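Local coordinates for protein multicopper oxidase type 1 (Nitrosomonas europaea, PDB 3G5W) that binds copper and probably acts as a laccase-like oxidoreductase, a two-domain multicopper oxidase built from cupredoxin folds, at residues A[2-14]-A[305-318]. Sequence-based numbering, arbitrary orientation.
Sequences KREFDLSIEDTRI and LGMHNSKVFKGEPI
With CG anti to the backbone N (chi1 -176°), the Met307 side chain reaches out toward strand 2-14, and a bend at chi3 (80°) turns its CE onto Asp6 O at 3.3 Å; the Phe5 chi1, with CG beside the backbone N, lays the ring against Met307 CB. They meet between the two sheets of the first cupredoxin domain, where the C-terminal tail returns to the N-terminal strand. Met307 CB lies over one face of the Phe5 ring, toward its rim, 4.0 Å from the centroid in a CH-pi contact; Met307 SD stands obliquely to the same ring, a Met-aromatic contact, and touches Leu7 CD2 at 3.8 Å. With Ile36, Val38 and Val44 also against the Phe5 side chain, an alanine here would probably open a gap between the sheets and leave the Met307 thioether without its aromatic partner. At one end, Leu305 CB lies over one face of the Arg3 guanidinium, toward its rim; Arg3 NE is paired with Asp42, and a water links Arg3 NH1 to Leu305 O.

Farther along, residues 316-317 pair antiparallel with the end of segment 2-14. Arg13 N reaches Glu316 O at 2.7 Å, almost straight, and Glu316 N returns to Arg13 O at 2.9 Å. Ile318 CD1 lies over a face of the Arg13 guanidinium, whose NH1 is held by Asn152 and salt-bridged to Asp21, and Ile318 N donates to Asp11 O from above the carbonyl plane at 3.0 Å.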
loop_
_atom_site.group_PDB
_atom_site.type_symbol
_atom_site.label_atom_id
_atom_site.label_comp_id
_atom_site.label_asym_id
_atom_site.label_seq_id
_atom_site.Cartn_x
_atom_site.Cartn_y
_atom_site.Cartn_z
ATOM N N LYS A 2 -6.130 -37.813 -9.231
ATOM C CA LYS A 2 -6.866 -37.126 -10.295
ATOM C C LYS A 2 -8.184 -36.598 -9.763
ATOM O O LYS A 2 -8.956 -37.335 -9.147
ATOM C CB LYS A 2 -7.107 -38.047 -11.498
ATOM C CG LYS A 2 -5.923 -38.161 -12.458
ATOM C CD LYS A 2 -5.148 -39.457 -12.261
ATOM C CE LYS A 2 -3.831 -39.450 -13.027
ATOM N NZ LYS A 2 -2.828 -38.562 -12.371
ATOM N N ARG A 3 -8.437 -35.313 -9.988
ATOM C CA ARG A 3 -9.682 -34.690 -9.553
ATOM C C ARG A 3 -10.311 -33.919 -10.702
ATOM O O ARG A 3 -9.633 -33.151 -11.382
ATOM C CB ARG A 3 -9.444 -33.775 -8.343
ATOM C CG ARG A 3 -8.791 -34.479 -7.153
ATOM C CD ARG A 3 -8.946 -33.692 -5.874
ATOM N NE ARG A 3 -8.248 -34.316 -4.752
ATOM C CZ ARG A 3 -8.766 -35.253 -3.959
ATOM N NH1 ARG A 3 -9.997 -35.714 -4.161
ATOM N NH2 ARG A 3 -8.040 -35.741 -2.961
ATOM N N GLU A 4 -11.601 -34.149 -10.931
ATOM C CA GLU A 4 -12.319 -33.481 -12.018
ATOM C C GLU A 4 -13.563 -32.765 -11.521
ATOM O O GLU A 4 -14.440 -33.371 -10.883
ATOM C CB GLU A 4 -12.664 -34.455 -13.159
ATOM C CG GLU A 4 -13.367 -33.783 -14.348
ATOM C CD GLU A 4 -13.171 -34.505 -15.685
ATOM O OE1 GLU A 4 -12.419 -35.508 -15.752
ATOM O OE2 GLU A 4 -13.777 -34.050 -16.680
ATOM N N PHE A 5 -13.632 -31.475 -11.828
ATOM C CA PHE A 5 -14.726 -30.631 -11.382
ATOM C C PHE A 5 -15.404 -29.946 -12.566
ATOM O O PHE A 5 -14.799 -29.786 -13.634
ATOM C CB PHE A 5 -14.221 -29.562 -10.408
ATOM C CG PHE A 5 -13.305 -30.082 -9.322
ATOM C CD1 PHE A 5 -13.745 -31.037 -8.411
ATOM C CD2 PHE A 5 -12.014 -29.573 -9.188
ATOM C CE1 PHE A 5 -12.904 -31.492 -7.398
ATOM C CE2 PHE A 5 -11.163 -30.021 -8.178
ATOM C CZ PHE A 5 -11.608 -30.980 -7.280
ATOM N N ASP A 6 -16.655 -29.543 -12.360
ATOM C CA ASP A 6 -17.418 -28.783 -13.349
ATOM C C ASP A 6 -17.814 -27.429 -12.771
ATOM O O ASP A 6 -18.254 -27.342 -11.618
ATOM C CB ASP A 6 -18.690 -29.532 -13.774
ATOM C CG ASP A 6 -18.408 -30.778 -14.615
ATOM O OD1 ASP A 6 -17.328 -30.890 -15.236
ATOM O OD2 ASP A 6 -19.292 -31.662 -14.664
ATOM N N LEU A 7 -17.664 -26.378 -13.575
ATOM C CA LEU A 7 -18.192 -25.060 -13.231
ATOM C C LEU A 7 -19.045 -24.492 -14.352
ATOM O O LEU A 7 -18.690 -24.596 -15.522
ATOM C CB LEU A 7 -17.057 -24.072 -12.927
ATOM C CG LEU A 7 -16.284 -24.200 -11.612
ATOM C CD1 LEU A 7 -15.135 -23.206 -11.595
ATOM C CD2 LEU A 7 -17.189 -23.971 -10.410
ATOM N N SER A 8 -20.163 -23.881 -13.984
ATOM C CA SER A 8 -20.928 -23.060 -14.913
ATOM C C SER A 8 -20.706 -21.601 -14.544
ATOM O O SER A 8 -20.375 -21.295 -13.402
ATOM C CB SER A 8 -22.414 -23.400 -14.835
ATOM O OG SER A 8 -22.925 -23.083 -13.553
ATOM N N ILE A 9 -20.863 -20.707 -15.512
ATOM C CA ILE A 9 -20.845 -19.271 -15.239
ATOM C C ILE A 9 -22.264 -18.774 -15.504
ATOM O O ILE A 9 -22.762 -18.909 -16.616
ATOM C CB ILE A 9 -19.836 -18.512 -16.145
ATOM C CG1 ILE A 9 -18.506 -19.276 -16.247
ATOM C CG2 ILE A 9 -19.648 -17.080 -15.649
ATOM C CD1 ILE A 9 -17.511 -18.697 -17.248
ATOM N N GLU A 10 -22.912 -18.217 -14.485
ATOM C CA GLU A 10 -24.325 -17.844 -14.584
ATOM C C GLU A 10 -24.575 -16.395 -14.187
ATOM O O GLU A 10 -23.972 -15.895 -13.235
ATOM C CB GLU A 10 -25.181 -18.762 -13.696
ATOM C CG GLU A 10 -25.069 -20.250 -14.019
ATOM C CD GLU A 10 -25.656 -21.151 -12.932
ATOM O OE1 GLU A 10 -25.312 -22.350 -12.920
ATOM O OE2 GLU A 10 -26.448 -20.674 -12.085
ATOM N N ASP A 11 -25.475 -15.727 -14.912
ATOM C CA ASP A 11 -25.986 -14.416 -14.502
ATOM C C ASP A 11 -26.765 -14.594 -13.200
ATOM O O ASP A 11 -27.743 -15.355 -13.143
ATOM C CB ASP A 11 -26.886 -13.820 -15.587
ATOM C CG ASP A 11 -26.109 -13.385 -16.813
ATOM O OD1 ASP A 11 -26.226 -14.064 -17.856
ATOM O OD2 ASP A 11 -25.373 -12.369 -16.740
ATOM N N THR A 12 -26.321 -13.891 -12.161
ATOM C CA THR A 12 -26.752 -14.151 -10.789
ATOM C C THR A 12 -26.917 -12.863 -9.985
ATOM O O THR A 12 -26.067 -11.979 -10.037
ATOM C CB THR A 12 -25.724 -15.073 -10.081
ATOM O OG1 THR A 12 -25.595 -16.299 -10.816
ATOM C CG2 THR A 12 -26.145 -15.393 -8.657
ATOM N N ARG A 13 -28.015 -12.768 -9.242
ATOM C CA ARG A 13 -28.247 -11.635 -8.351
ATOM C C ARG A 13 -27.783 -11.985 -6.938
ATOM O O ARG A 13 -28.173 -13.012 -6.393
ATOM C CB ARG A 13 -29.728 -11.243 -8.351
ATOM C CG ARG A 13 -30.063 -10.034 -7.492
ATOM C CD ARG A 13 -31.430 -9.426 -7.845
ATOM N NE ARG A 13 -31.672 -9.323 -9.293
ATOM C CZ ARG A 13 -31.090 -8.446 -10.116
ATOM N NH1 ARG A 13 -30.192 -7.579 -9.667
ATOM N NH2 ARG A 13 -31.400 -8.449 -11.407
ATOM N N ILE A 14 -26.931 -11.138 -6.368
ATOM C CA ILE A 14 -26.529 -11.261 -4.960
ATOM C C ILE A 14 -26.885 -9.976 -4.217
ATOM O O ILE A 14 -27.142 -8.946 -4.840
ATOM C CB ILE A 14 -25.011 -11.597 -4.783
ATOM C CG1 ILE A 14 -24.110 -10.434 -5.234
ATOM C CG2 ILE A 14 -24.647 -12.919 -5.488
ATOM C CD1 ILE A 14 -22.632 -10.580 -4.808
ATOM N N LEU A 305 -11.423 -33.665 0.616
ATOM C CA LEU A 305 -10.901 -32.818 -0.453
ATOM C C LEU A 305 -11.770 -32.894 -1.706
ATOM O O LEU A 305 -12.426 -33.913 -1.959
ATOM C CB LEU A 305 -9.457 -33.203 -0.786
ATOM C CG LEU A 305 -8.374 -32.994 0.278
ATOM C CD1 LEU A 305 -7.050 -33.589 -0.192
ATOM C CD2 LEU A 305 -8.197 -31.519 0.631
ATOM N N GLY A 306 -11.784 -31.807 -2.473
ATOM C CA GLY A 306 -12.586 -31.717 -3.687
ATOM C C GLY A 306 -13.154 -30.320 -3.850
ATOM O O GLY A 306 -12.605 -29.362 -3.309
ATOM N N MET A 307 -14.248 -30.203 -4.598
ATOM C CA MET A 307 -14.916 -28.916 -4.780
ATOM C C MET A 307 -16.153 -28.827 -3.904
ATOM O O MET A 307 -16.946 -29.769 -3.843
ATOM C CB MET A 307 -15.296 -28.691 -6.249
ATOM C CG MET A 307 -15.907 -27.312 -6.518
ATOM S SD MET A 307 -16.249 -26.962 -8.265
ATOM C CE MET A 307 -17.780 -27.851 -8.439
ATOM N N HIS A 308 -16.329 -27.692 -3.239
ATOM C CA HIS A 308 -17.469 -27.510 -2.348
ATOM C C HIS A 308 -18.315 -26.309 -2.750
ATOM O O HIS A 308 -17.869 -25.162 -2.651
ATOM C CB HIS A 308 -17.006 -27.403 -0.885
ATOM C CG HIS A 308 -16.254 -28.608 -0.412
ATOM N ND1 HIS A 308 -16.886 -29.759 0.009
ATOM C CD2 HIS A 308 -14.926 -28.859 -0.336
ATOM C CE1 HIS A 308 -15.979 -30.659 0.342
ATOM N NE2 HIS A 308 -14.782 -30.139 0.141
ATOM N N ASN A 309 -19.531 -26.588 -3.224
ATOM C CA ASN A 309 -20.530 -25.542 -3.429
ATOM C C ASN A 309 -21.169 -25.221 -2.094
ATOM O O ASN A 309 -21.114 -26.033 -1.171
ATOM C CB ASN A 309 -21.616 -26.000 -4.404
ATOM C CG ASN A 309 -21.065 -26.368 -5.756
ATOM O OD1 ASN A 309 -20.219 -25.667 -6.309
ATOM N ND2 ASN A 309 -21.537 -27.481 -6.298
ATOM N N SER A 310 -21.784 -24.050 -1.985
ATOM C CA SER A 310 -22.471 -23.693 -0.751
ATOM C C SER A 310 -23.700 -22.849 -0.989
ATOM O O SER A 310 -23.633 -21.850 -1.699
ATOM C CB SER A 310 -21.544 -22.941 0.197
ATOM O OG SER A 310 -22.280 -22.520 1.343
ATOM N N LYS A 311 -24.804 -23.240 -0.354
ATOM C CA LYS A 311 -26.049 -22.476 -0.399
ATOM C C LYS A 311 -25.913 -21.135 0.324
ATOM O O LYS A 311 -26.692 -20.216 0.082
ATOM C CB LYS A 311 -27.209 -23.288 0.192
ATOM C CG LYS A 311 -27.604 -24.522 -0.623
ATOM C CD LYS A 311 -28.795 -25.236 0.026
ATOM C CE LYS A 311 -29.118 -26.562 -0.657
ATOM N NZ LYS A 311 -30.093 -26.407 -1.776
ATOM N N VAL A 312 -24.924 -21.026 1.208
ATOM C CA VAL A 312 -24.622 -19.766 1.892
ATOM C C VAL A 312 -24.267 -18.648 0.894
ATOM O O VAL A 312 -24.676 -17.498 1.073
ATOM C CB VAL A 312 -23.476 -19.939 2.927
ATOM C CG1 VAL A 312 -23.095 -18.590 3.572
ATOM C CG2 VAL A 312 -23.864 -20.971 4.001
ATOM N N PHE A 313 -23.521 -19.004 -0.153
ATOM C CA PHE A 313 -23.034 -18.034 -1.143
ATOM C C PHE A 313 -23.871 -17.955 -2.427
ATOM O O PHE A 313 -23.608 -17.113 -3.293
ATOM C CB PHE A 313 -21.577 -18.336 -1.504
ATOM C CG PHE A 313 -20.648 -18.323 -0.331
ATOM C CD1 PHE A 313 -20.643 -17.251 0.559
ATOM C CD2 PHE A 313 -19.761 -19.370 -0.125
ATOM C CE1 PHE A 313 -19.776 -17.231 1.654
ATOM C CE2 PHE A 313 -18.885 -19.359 0.972
ATOM C CZ PHE A 313 -18.897 -18.282 1.857
ATOM N N LYS A 314 -24.859 -18.837 -2.551
ATOM C CA LYS A 314 -25.665 -18.920 -3.763
ATOM C C LYS A 314 -26.587 -17.714 -3.913
ATOM O O LYS A 314 -27.244 -17.298 -2.954
ATOM C CB LYS A 314 -26.476 -20.219 -3.782
ATOM C CG LYS A 314 -27.117 -20.502 -5.123
ATOM C CD LYS A 314 -27.515 -21.958 -5.268
ATOM C CE LYS A 314 -28.212 -22.192 -6.599
ATOM N NZ LYS A 314 -27.276 -21.989 -7.748
ATOM N N GLY A 315 -26.629 -17.156 -5.119
ATOM C CA GLY A 315 -27.529 -16.047 -5.413
ATOM C C GLY A 315 -28.800 -16.526 -6.093
ATOM O O GLY A 315 -29.124 -17.723 -6.056
ATOM N N GLU A 316 -29.522 -15.591 -6.703
ATOM C CA GLU A 316 -30.728 -15.909 -7.458
ATOM C C GLU A 316 -30.455 -15.742 -8.950
ATOM O O GLU A 316 -29.903 -14.719 -9.366
ATOM C CB GLU A 316 -31.887 -15.009 -7.024
ATOM C CG GLU A 316 -32.381 -15.272 -5.597
ATOM C CD GLU A 316 -33.108 -14.082 -4.976
ATOM O OE1 GLU A 316 -32.853 -12.926 -5.396
ATOM O OE2 GLU A 316 -33.929 -14.305 -4.050
ATOM N N PRO A 317 -30.841 -16.749 -9.760
ATOM C CA PRO A 317 -30.664 -16.673 -11.213
ATOM C C PRO A 317 -31.339 -15.431 -11.795
ATOM O O PRO A 317 -32.418 -15.042 -11.342
ATOM C CB PRO A 317 -31.366 -17.938 -11.718
ATOM C CG PRO A 317 -31.333 -18.875 -10.561
ATOM C CD PRO A 317 -31.487 -18.011 -9.353
ATOM N N ILE A 318 -30.690 -14.808 -12.774
ATOM C CA ILE A 318 -31.271 -13.669 -13.481
ATOM C C ILE A 318 -31.688 -14.109 -14.881
ATOM O O ILE A 318 -30.896 -14.731 -15.599
ATOM C CB ILE A 318 -30.285 -12.481 -13.583
ATOM C CG1 ILE A 318 -29.898 -11.986 -12.187
ATOM C CG2 ILE A 318 -30.902 -11.336 -14.406
ATOM C CD1 ILE A 318 -28.734 -11.025 -12.181
HETATM O O HOH W 1 -11.853 -36.559 -1.818
HETATM O O HOH W 2 -30.298 -12.583 -4.322
#